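Local coordinates for protein ULam111 (PDB 5WUT) that probably hydrolyses the beta-1,3-glucosidic bonds of laminarin, as a family 16 glycoside hydrolase with a beta-jelly-roll fold, at residues 111-116 with 140-145; 182-187 with 192-197; 106-109 with 115-118; 135-138 with 144-147. One frame throughout, in Å; residues are numbered along the deposited sequence.

From the N terminus, contact 3 comes first, closing the short excursion 106-118 that carries helix 108-111 between strands 97-105 and 118-123. Contact 1 starts inside that excursion, sharing Gln115 and Cys116 with it, and reaches forward to the loop 140-145. Contact 4 closes this second loop between strands 131-137 and 148-152; it shares Asn144 and Thr145 with contact 1, so the two spans overlap rather than nest. Contact 2 follows in series, closing the turn after strand 179-184. It rejoins the others in space: Ala192 bonds to Ala140, Pro195 packs on the 115-118 segment, and Tyr196 OH bonds to Glu118 O. Together they tie the loops after strands 97-105, 131-137 and 179-184 to one another.

Contact 1: 111-116 with 140-145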
loop_
_atom_site.group_PDB
_atom_site.type_symbol
_atom_site.label_atom_id
_atom_site.label_comp_id
_atom_site.label_asym_id
_atom_site.label_seq_id
_atom_site.Cartn_x
_atom_site.Cartn_y
_atom_site.Cartn_z
ATOM N N VAL A 111 0.937 22.859 -26.988
ATOM C CA VAL A 111 2.177 23.117 -26.255
ATOM C C VAL A 111 3.159 21.951 -26.302
ATOM O O VAL A 111 4.329 22.115 -25.952
ATOM C CB VAL A 111 1.907 23.470 -24.764
ATOM C CG1 VAL A 111 0.899 24.595 -24.655
ATOM C CG2 VAL A 111 1.440 22.241 -23.988
ATOM N N GLY A 112 2.700 20.787 -26.755
ATOM C CA GLY A 112 3.548 19.611 -26.838
ATOM C C GLY A 112 3.848 18.962 -25.492
ATOM O O GLY A 112 3.435 19.448 -24.446
ATOM N N TRP A 113 4.524 17.822 -25.550
ATOM C CA TRP A 113 5.088 17.148 -24.383
ATOM C C TRP A 113 6.535 17.608 -24.257
ATOM O O TRP A 113 7.229 17.692 -25.267
ATOM C CB TRP A 113 4.995 15.622 -24.550
ATOM C CG TRP A 113 5.466 14.814 -23.370
ATOM C CD1 TRP A 113 4.686 14.263 -22.402
ATOM C CD2 TRP A 113 6.817 14.465 -23.043
ATOM N NE1 TRP A 113 5.462 13.605 -21.481
ATOM C CE2 TRP A 113 6.777 13.703 -21.857
ATOM C CE3 TRP A 113 8.059 14.717 -23.642
ATOM C CZ2 TRP A 113 7.926 13.189 -21.255
ATOM C CZ3 TRP A 113 9.214 14.200 -23.035
ATOM C CH2 TRP A 113 9.135 13.453 -21.851
ATOM N N PRO A 114 7.015 17.876 -23.032
ATOM C CA PRO A 114 6.378 17.639 -21.735
ATOM C C PRO A 114 5.613 18.805 -21.136
ATOM O O PRO A 114 5.133 18.662 -20.018
ATOM C CB PRO A 114 7.574 17.325 -20.842
ATOM C CG PRO A 114 8.615 18.278 -21.351
ATOM C CD PRO A 114 8.428 18.270 -22.861
ATOM N N GLN A 115 5.492 19.930 -21.830
ATOM C CA GLN A 115 4.834 21.091 -21.231
ATOM C C GLN A 115 3.392 20.778 -20.843
ATOM O O GLN A 115 2.872 21.297 -19.850
ATOM C CB GLN A 115 4.878 22.289 -22.190
ATOM C CG GLN A 115 4.205 23.555 -21.664
ATOM C CD GLN A 115 5.013 24.258 -20.587
ATOM O OE1 GLN A 115 6.233 24.102 -20.499
ATOM N NE2 GLN A 115 4.330 25.045 -19.758
ATOM N N CYS A 116 2.755 19.910 -21.621
ATOM C CA CYS A 116 1.356 19.551 -21.397
ATOM C C CYS A 116 1.158 18.807 -20.083
ATOM O O CYS A 116 0.067 18.812 -19.521
ATOM C CB CYS A 116 0.834 18.684 -22.544
ATOM S SG CYS A 116 1.713 17.119 -22.738
ATOM N N ALA A 140 9.439 20.989 -15.845
ATOM C CA ALA A 140 10.395 21.011 -14.739
ATOM C C ALA A 140 11.155 19.688 -14.563
ATOM O O ALA A 140 12.334 19.697 -14.203
ATOM C CB ALA A 140 9.673 21.387 -13.424
ATOM N N SER A 141 10.488 18.555 -14.790
ATOM C CA SER A 141 11.140 17.248 -14.704
ATOM C C SER A 141 10.422 16.230 -15.587
ATOM O O SER A 141 9.246 15.951 -15.387
ATOM C CB SER A 141 11.192 16.742 -13.253
ATOM O OG SER A 141 12.106 15.655 -13.154
ATOM N N HIS A 142 11.131 15.687 -16.565
ATOM C CA HIS A 142 10.538 14.764 -17.532
ATOM C C HIS A 142 11.556 13.754 -18.037
ATOM O O HIS A 142 12.752 14.004 -17.995
ATOM C CB HIS A 142 9.968 15.539 -18.723
ATOM C CG HIS A 142 10.943 16.498 -19.337
ATOM N ND1 HIS A 142 11.056 17.806 -18.913
ATOM C CD2 HIS A 142 11.871 16.338 -20.310
ATOM C CE1 HIS A 142 11.990 18.417 -19.618
ATOM N NE2 HIS A 142 12.505 17.548 -20.469
ATOM N N GLY A 143 11.066 12.632 -18.552
ATOM C CA GLY A 143 11.930 11.577 -19.049
ATOM C C GLY A 143 12.429 10.807 -17.847
ATOM O O GLY A 143 11.707 9.976 -17.296
ATOM N N ASN A 144 13.662 11.082 -17.438
ATOM C CA ASN A 144 14.167 10.533 -16.181
ATOM C C ASN A 144 13.721 11.450 -15.052
ATOM O O ASN A 144 14.516 12.111 -14.384
ATOM C CB ASN A 144 15.693 10.356 -16.202
ATOM C CG ASN A 144 16.423 11.581 -16.714
ATOM O OD1 ASN A 144 15.927 12.303 -17.581
ATOM N ND2 ASN A 144 17.619 11.816 -16.188
ATOM N N THR A 145 12.412 11.485 -14.858
ATOM C CA THR A 145 11.808 12.432 -13.946
ATOM C C THR A 145 12.182 12.153 -12.497
ATOM O O THR A 145 12.315 10.997 -12.076
ATOM C CB THR A 145 10.260 12.437 -14.106
ATOM O OG1 THR A 145 9.682 13.355 -13.170
ATOM C CG2 THR A 145 9.677 11.053 -13.858
#
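His142 rests against Pro114 and Trp113 of the 111-116 loop in a contact made almost wholly of rings. Its CB already touches both, 3.7 Å from Pro114 CB and 3.9 Å from Trp113 CH2 at the far corner of the indole. With a chi1 of 51°, CG stands between the backbone N and the carbonyl carbon, and the imidazole swings across the proline. There His142 CG lies 3.6 Å from Pro114 CG. His142 ND1 comes nearer still, 3.5 Å from Pro114 CG, and this carbon sits over one imidazole face, 17° off the normal, as a CH-pi contact. His142 CE1 and CD2 follow at 3.8 and 3.9 Å from Pro114 CG, and NE2 at the tip at 4.1 Å. ND1 is also hydrogen-bonded to Thr138 O, which helps set the rotation of the ring. An imidazole edge turns toward the face of the Trp113 six-membered ring in an offset edge-to-face pair, planes at 78°. The peptide before Pro114 is cis, consistent with the proline lying on the indole, its CB over the ring centre. Were an alanine here, Pro114 CG would probably lose the face it packs on and Thr138 O its imidazole partner. The contact lies at the surface, bridging the loops after helix 108-111 and strand 131-137; Trp113 NE1 bonds to Glu118 of strand 118-123, and Gly143 N to His137 on adjacent strand 131-137.

Contact 2: 182-187 with 192-197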
loop_
_atom_site.group_PDB
_atom_site.type_symbol
_atom_site.label_atom_id
_atom_site.label_comp_id
_atom_site.label_asym_id
_atom_site.label_seq_id
_atom_site.Cartn_x
_atom_site.Cartn_y
_atom_site.Cartn_z
ATOM N N TYR A 182 2.393 7.644 -2.884
ATOM C CA TYR A 182 3.187 8.764 -3.387
ATOM C C TYR A 182 2.332 10.023 -3.459
ATOM O O TYR A 182 1.164 9.967 -3.860
ATOM C CB TYR A 182 3.777 8.438 -4.774
ATOM C CG TYR A 182 4.525 9.573 -5.444
ATOM C CD1 TYR A 182 5.560 10.246 -4.792
ATOM C CD2 TYR A 182 4.221 9.947 -6.747
ATOM C CE1 TYR A 182 6.236 11.294 -5.408
ATOM C CE2 TYR A 182 4.904 10.980 -7.375
ATOM C CZ TYR A 182 5.907 11.642 -6.704
ATOM O OH TYR A 182 6.556 12.686 -7.335
ATOM N N THR A 183 2.919 11.153 -3.076
ATOM C CA THR A 183 2.241 12.438 -3.147
ATOM C C THR A 183 3.145 13.478 -3.802
ATOM O O THR A 183 4.319 13.603 -3.451
ATOM C CB THR A 183 1.829 12.946 -1.748
ATOM O OG1 THR A 183 0.884 12.042 -1.162
ATOM C CG2 THR A 183 1.215 14.331 -1.848
ATOM N N PHE A 184 2.604 14.211 -4.768
ATOM C CA PHE A 184 3.318 15.333 -5.368
ATOM C C PHE A 184 2.518 16.583 -5.047
ATOM O O PHE A 184 1.341 16.701 -5.410
ATOM C CB PHE A 184 3.490 15.134 -6.885
ATOM C CG PHE A 184 4.223 16.256 -7.582
ATOM C CD1 PHE A 184 5.519 16.587 -7.223
ATOM C CD2 PHE A 184 3.620 16.947 -8.628
ATOM C CE1 PHE A 184 6.199 17.615 -7.873
ATOM C CE2 PHE A 184 4.289 17.971 -9.287
ATOM C CZ PHE A 184 5.583 18.301 -8.910
ATOM N N ASN A 185 3.147 17.494 -4.315
ATOM C CA ASN A 185 2.500 18.720 -3.883
ATOM C C ASN A 185 3.529 19.830 -3.810
ATOM O O ASN A 185 3.982 20.197 -2.725
ATOM C CB ASN A 185 1.826 18.519 -2.520
ATOM C CG ASN A 185 1.051 19.742 -2.059
ATOM O OD1 ASN A 185 1.159 20.819 -2.642
ATOM N ND2 ASN A 185 0.261 19.576 -1.003
ATOM N N PRO A 186 3.915 20.361 -4.965
ATOM C CA PRO A 186 4.892 21.454 -4.946
ATOM C C PRO A 186 4.285 22.766 -4.465
ATOM O O PRO A 186 3.142 23.065 -4.778
ATOM C CB PRO A 186 5.322 21.553 -6.410
ATOM C CG PRO A 186 4.142 21.027 -7.191
ATOM C CD PRO A 186 3.564 19.936 -6.334
ATOM N N THR A 187 5.066 23.559 -3.740
ATOM C CA THR A 187 4.565 24.811 -3.194
ATOM C C THR A 187 4.529 25.862 -4.298
ATOM O O THR A 187 3.697 26.768 -4.288
ATOM C CB THR A 187 5.431 25.302 -2.025
ATOM O OG1 THR A 187 6.801 25.343 -2.440
ATOM C CG2 THR A 187 5.295 24.356 -0.835
ATOM N N ALA A 192 5.309 25.236 -15.552
ATOM C CA ALA A 192 6.444 24.345 -15.774
ATOM C C ALA A 192 6.469 23.234 -14.735
ATOM O O ALA A 192 6.803 22.089 -15.037
ATOM C CB ALA A 192 7.757 25.127 -15.752
ATOM N N ILE A 193 6.115 23.583 -13.503
ATOM C CA ILE A 193 6.099 22.631 -12.395
ATOM C C ILE A 193 4.756 21.914 -12.302
ATOM O O ILE A 193 4.686 20.724 -11.976
ATOM C CB ILE A 193 6.409 23.368 -11.078
ATOM C CG1 ILE A 193 7.868 23.811 -11.088
ATOM C CG2 ILE A 193 6.132 22.500 -9.858
ATOM C CD1 ILE A 193 8.216 24.771 -9.985
ATOM N N TRP A 194 3.692 22.636 -12.635
ATOM C CA TRP A 194 2.333 22.148 -12.410
ATOM C C TRP A 194 1.416 22.477 -13.572
ATOM O O TRP A 194 0.659 23.451 -13.521
ATOM C CB TRP A 194 1.779 22.751 -11.110
ATOM C CG TRP A 194 0.437 22.224 -10.660
ATOM C CD1 TRP A 194 -0.784 22.775 -10.911
ATOM C CD2 TRP A 194 0.195 21.071 -9.840
ATOM N NE1 TRP A 194 -1.776 22.035 -10.307
ATOM C CE2 TRP A 194 -1.199 20.981 -9.648
ATOM C CE3 TRP A 194 1.020 20.106 -9.257
ATOM C CZ2 TRP A 194 -1.789 19.961 -8.897
ATOM C CZ3 TRP A 194 0.435 19.096 -8.510
ATOM C CH2 TRP A 194 -0.961 19.032 -8.342
ATOM N N PRO A 195 1.494 21.673 -14.637
ATOM C CA PRO A 195 0.575 21.820 -15.767
ATOM C C PRO A 195 -0.759 21.119 -15.506
ATOM O O PRO A 195 -1.426 20.746 -16.469
ATOM C CB PRO A 195 1.320 21.127 -16.906
ATOM C CG PRO A 195 2.104 20.038 -16.188
ATOM C CD PRO A 195 2.557 20.689 -14.915
ATOM N N TYR A 196 -1.125 20.921 -14.243
ATOM C CA TYR A 196 -2.243 20.038 -13.926
ATOM C C TYR A 196 -3.560 20.744 -13.586
ATOM O O TYR A 196 -4.445 20.132 -12.991
ATOM C CB TYR A 196 -1.836 19.099 -12.777
ATOM C CG TYR A 196 -0.641 18.255 -13.174
ATOM C CD1 TYR A 196 -0.762 17.281 -14.154
ATOM C CD2 TYR A 196 0.607 18.458 -12.607
ATOM C CE1 TYR A 196 0.322 16.519 -14.554
ATOM C CE2 TYR A 196 1.712 17.689 -13.006
ATOM C CZ TYR A 196 1.555 16.717 -13.981
ATOM O OH TYR A 196 2.631 15.964 -14.393
ATOM N N ASP A 197 -3.690 22.018 -13.969
ATOM C CA ASP A 197 -4.956 22.731 -13.835
ATOM C C ASP A 197 -5.616 22.883 -15.200
ATOM O O ASP A 197 -5.931 23.988 -15.656
ATOM C CB ASP A 197 -4.744 24.096 -13.168
ATOM C CG ASP A 197 -4.145 23.982 -11.779
ATOM O OD1 ASP A 197 -4.518 23.051 -11.035
ATOM O OD2 ASP A 197 -3.318 24.847 -11.428
#
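Asp197 OD1 is gripped by Trp194 NE1 and by Tyr82 OH, and the first of these bonds steadies the indole whose benzene end meets Phe184 and Pro186. Trp194 NE1 donates to Asp197 OD1 at 3.0 Å; the N-H points to it within the indole plane, but reaches the oxygen from above the carboxylate, 52° out of its plane. At the other end of the indole, Trp194 CZ3 lies 3.8 Å from Phe184 CD2, the phenyl carbon coming in at the indole's edge as the two side chains run past each other in opposite directions. Phe184 has CG anti to the backbone N (chi1 -180°), which carries its ring from the end of strand 179-184 to the 192-197 loop. Its CE2 edge lies 3.9 Å from Ile193 O, with the carbonyl oxygen in the ring plane. In the jelly roll this is the connection from strand 179-184 to strand 200-208, doubling back so that the strand end packs on the returning chain. Pro186 wedges in here: its CD stands over the centre of the Phe184 ring, while Pro186 CG touches Ile193 CG2 at 3.6 Å and Trp194 CE3 at 3.9 Å. A serine in place of Trp194 would probably open a gap beside Phe184 and Pro186 and leave Asp197 OD1 without its indole partner. Tyr196 CB lies over one face of the indole, and Lys189 makes a cation-pi contact with it. Beyond Phe184 come Leu136 and Asn147.

Contact 3: 106-109 with 115-118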
loop_
_atom_site.group_PDB
_atom_site.type_symbol
_atom_site.label_atom_id
_atom_site.label_comp_id
_atom_site.label_asym_id
_atom_site.label_seq_id
_atom_site.Cartn_x
_atom_site.Cartn_y
_atom_site.Cartn_z
ATOM N N SER A 106 -4.574 18.032 -21.895
ATOM C CA SER A 106 -5.420 18.322 -23.051
ATOM C C SER A 106 -4.748 19.247 -24.080
ATOM O O SER A 106 -4.995 19.146 -25.294
ATOM C CB SER A 106 -6.732 18.948 -22.582
ATOM O OG SER A 106 -7.614 19.145 -23.679
ATOM N N ASN A 107 -3.889 20.141 -23.602
ATOM C CA ASN A 107 -3.259 21.116 -24.491
ATOM C C ASN A 107 -2.030 20.588 -25.236
ATOM O O ASN A 107 -1.276 21.372 -25.813
ATOM C CB ASN A 107 -2.880 22.378 -23.703
ATOM C CG ASN A 107 -1.848 22.108 -22.613
ATOM O OD1 ASN A 107 -1.436 20.970 -22.401
ATOM N ND2 ASN A 107 -1.414 23.167 -21.933
ATOM N N ILE A 108 -1.834 19.269 -25.255
ATOM C CA ILE A 108 -0.652 18.694 -25.895
ATOM C C ILE A 108 -0.524 19.096 -27.377
ATOM O O ILE A 108 0.588 19.233 -27.884
ATOM C CB ILE A 108 -0.644 17.145 -25.766
ATOM C CG1 ILE A 108 0.687 16.551 -26.255
ATOM C CG2 ILE A 108 -1.832 16.521 -26.489
ATOM C CD1 ILE A 108 0.828 15.060 -26.003
ATOM N N LYS A 109 -1.635 19.321 -28.069
ATOM C CA LYS A 109 -1.493 19.643 -29.487
ATOM C C LYS A 109 -1.068 21.086 -29.717
ATOM O O LYS A 109 -0.627 21.416 -30.813
ATOM C CB LYS A 109 -2.783 19.368 -30.260
ATOM C CG LYS A 109 -3.193 17.906 -30.304
ATOM C CD LYS A 109 -4.240 17.671 -31.388
ATOM C CE LYS A 109 -4.329 16.201 -31.774
ATOM N NZ LYS A 109 -3.059 15.452 -31.506
ATOM N N GLN A 115 5.492 19.930 -21.830
ATOM C CA GLN A 115 4.834 21.091 -21.231
ATOM C C GLN A 115 3.392 20.778 -20.843
ATOM O O GLN A 115 2.872 21.297 -19.850
ATOM C CB GLN A 115 4.878 22.289 -22.190
ATOM C CG GLN A 115 4.205 23.555 -21.664
ATOM C CD GLN A 115 5.013 24.258 -20.587
ATOM O OE1 GLN A 115 6.233 24.102 -20.499
ATOM N NE2 GLN A 115 4.330 25.045 -19.758
ATOM N N CYS A 116 2.755 19.910 -21.621
ATOM C CA CYS A 116 1.356 19.551 -21.397
ATOM C C CYS A 116 1.158 18.807 -20.083
ATOM O O CYS A 116 0.067 18.812 -19.521
ATOM C CB CYS A 116 0.834 18.684 -22.544
ATOM S SG CYS A 116 1.713 17.119 -22.738
ATOM N N GLY A 117 2.214 18.167 -19.595
ATOM C CA GLY A 117 2.095 17.350 -18.399
ATOM C C GLY A 117 1.654 15.912 -18.654
ATOM O O GLY A 117 0.933 15.607 -19.623
ATOM N N GLU A 118 2.080 15.023 -17.758
ATOM C CA GLU A 118 1.779 13.603 -17.851
ATOM C C GLU A 118 1.602 13.043 -16.450
ATOM O O GLU A 118 2.348 13.417 -15.541
ATOM C CB GLU A 118 2.908 12.870 -18.586
ATOM C CG GLU A 118 2.780 11.343 -18.608
ATOM C CD GLU A 118 3.915 10.649 -19.355
ATOM O OE1 GLU A 118 4.581 11.288 -20.198
ATOM O OE2 GLU A 118 4.146 9.457 -19.100
HETATM O O HOH W 1 0.704 23.013 -19.912
#
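The flat amide of Asn107 meets the 115-118 segment with both its ends, the oxygen against Cys116 and the nitrogen through a water. At the oxygen end, Asn107 OD1 lies 3.2 Å from Cys116 CB and 3.3 Å from Cys116 CA, close to carbon, while its hydrogen bond goes to Gln198 NE2. At the nitrogen end, Asn107 ND2 donates to the water at 2.9 Å, and the same water donates to Gln115 O at 2.8 Å. A chi1 of 63° sets the amide group between the backbone N and carbonyl carbon of Asn107, turning it toward the returning chain rather than to the start of helix 108-111. Asn107 holds the N-cap position, yet its side chain makes no capping bond.

Ile108, the first residue of the helix, supplies the apolar half. Its CA lies 3.7 Å from Cys116 CB, and further out Ile108 CG1 meets Cys116 SG at the same 3.7 Å, with CB and CD1 close by. The thiol thus runs alongside the isoleucine, and Leu104 of strand 97-105 touches Cys116 as well.

The excursion between strands 97-105 and 118-123 is closed in this way at its base, where Gly117 pairs with Gly105 through the backbone. Gly117 suits the return: at its backbone angles a CB would jam against Cys116 O. Chemically, the buried thiol, packed on Ile108 and Leu104, is likely to stay neutral, whereas the polar link between the segments passes through water.

Contact 4: 135-138 with 144-147; sequences SLHT and NTIN
Leu136 and Asn147 stand side by side, their CA atoms 5.6 Å apart, and the Leu136 N-H bonds to Asn147 O at 2.9 Å and 161°, just ahead of the antiparallel pairing of strands 131-137 and 148-152. The same Asn147 O also receives a CA-H...O contact from Ser135 CA. On the same side of the strand, the Leu136 carbonyl takes a side-chain hydroxyl: Thr145 OG1 donates to Leu136 O at 2.7 Å, almost in line with the C=O. That hydroxyl accepts in turn from Asn147 N at 3.1 Å, closing an ST turn, so one oxygen shapes its own loop while tying it to the strand. OG1 is anti to the Thr145 backbone N (chi1 178°), and this puts the methyl CG2 on the His137 ring. There Thr145 CG2 lies over one imidazole face, 3.6 Å from His137 CE1, in a CH-pi contact 26° off the normal, the two side chains crossing at about a right angle. The ring is steadied by the bond from Gly143 N to His137 ND1. A water adds a further, indirect link: Asn147 ND2 donates to it at 2.8 Å, and it donates weakly to Leu136 O, which thus has two partners.

The loop 138-147 is thereby folded back on the end of its own strand. His137 and Ser135 touch strand 118-123, the strand that, as in other family 16 enzymes, probably carries the catalytic carboxylates, while Leu136 and Asn147 pack against Tyr182 and Phe184 of strand 179-184.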
loop_
_atom_site.group_PDB
_atom_site.type_symbol
_atom_site.label_atom_id
_atom_site.label_comp_id
_atom_site.label_asym_id
_atom_site.label_seq_id
_atom_site.Cartn_x
_atom_site.Cartn_y
_atom_site.Cartn_z
ATOM N N SER A 135 4.402 8.344 -11.297
ATOM C CA SER A 135 5.261 9.440 -11.748
ATOM C C SER A 135 4.503 10.591 -12.370
ATOM O O SER A 135 3.353 10.445 -12.805
ATOM C CB SER A 135 6.278 8.954 -12.785
ATOM O OG SER A 135 6.817 7.685 -12.468
ATOM N N LEU A 136 5.204 11.717 -12.453
ATOM C CA LEU A 136 4.771 12.905 -13.199
ATOM C C LEU A 136 5.864 13.290 -14.185
ATOM O O LEU A 136 7.035 13.149 -13.877
ATOM C CB LEU A 136 4.502 14.097 -12.281
ATOM C CG LEU A 136 3.331 14.055 -11.299
ATOM C CD1 LEU A 136 2.032 13.542 -11.901
ATOM C CD2 LEU A 136 3.726 13.257 -10.087
ATOM N N HIS A 137 5.471 13.770 -15.363
ATOM C CA HIS A 137 6.406 14.380 -16.306
ATOM C C HIS A 137 5.900 15.768 -16.636
ATOM O O HIS A 137 4.708 15.957 -16.920
ATOM C CB HIS A 137 6.537 13.558 -17.585
ATOM C CG HIS A 137 7.059 12.186 -17.349
ATOM N ND1 HIS A 137 8.380 11.849 -17.546
ATOM C CD2 HIS A 137 6.446 11.070 -16.891
ATOM C CE1 HIS A 137 8.553 10.576 -17.239
ATOM N NE2 HIS A 137 7.395 10.082 -16.836
ATOM N N THR A 138 6.793 16.745 -16.540
ATOM C CA THR A 138 6.476 18.155 -16.755
ATOM C C THR A 138 7.691 18.830 -17.385
ATOM O O THR A 138 8.752 18.219 -17.479
ATOM C CB THR A 138 6.161 18.870 -15.434
ATOM O OG1 THR A 138 7.338 18.853 -14.624
ATOM C CG2 THR A 138 5.058 18.169 -14.670
ATOM N N ASN A 144 13.662 11.082 -17.438
ATOM C CA ASN A 144 14.167 10.533 -16.181
ATOM C C ASN A 144 13.721 11.450 -15.052
ATOM O O ASN A 144 14.516 12.111 -14.384
ATOM C CB ASN A 144 15.693 10.356 -16.202
ATOM C CG ASN A 144 16.423 11.581 -16.714
ATOM O OD1 ASN A 144 15.927 12.303 -17.581
ATOM N ND2 ASN A 144 17.619 11.816 -16.188
ATOM N N THR A 145 12.412 11.485 -14.858
ATOM C CA THR A 145 11.808 12.432 -13.946
ATOM C C THR A 145 12.182 12.153 -12.497
ATOM O O THR A 145 12.315 10.997 -12.076
ATOM C CB THR A 145 10.260 12.437 -14.106
ATOM O OG1 THR A 145 9.682 13.355 -13.170
ATOM C CG2 THR A 145 9.677 11.053 -13.858
ATOM N N ILE A 146 12.352 13.217 -11.726
ATOM C CA ILE A 146 12.630 13.030 -10.307
ATOM C C ILE A 146 11.340 12.891 -9.517
ATOM O O ILE A 146 11.371 12.492 -8.345
ATOM C CB ILE A 146 13.432 14.186 -9.701
ATOM C CG1 ILE A 146 12.615 15.481 -9.740
ATOM C CG2 ILE A 146 14.767 14.313 -10.410
ATOM C CD1 ILE A 146 12.816 16.373 -8.547
ATOM N N ASN A 147 10.213 13.246 -10.141
ATOM C CA ASN A 147 8.916 13.148 -9.470
ATOM C C ASN A 147 8.310 11.779 -9.751
ATOM O O ASN A 147 7.429 11.581 -10.609
ATOM C CB ASN A 147 7.993 14.298 -9.886
ATOM C CG ASN A 147 8.547 15.646 -9.466
ATOM O OD1 ASN A 147 8.940 15.830 -8.308
ATOM N ND2 ASN A 147 8.628 16.572 -10.403
HETATM O O HOH W 2 7.591 16.208 -13.012
#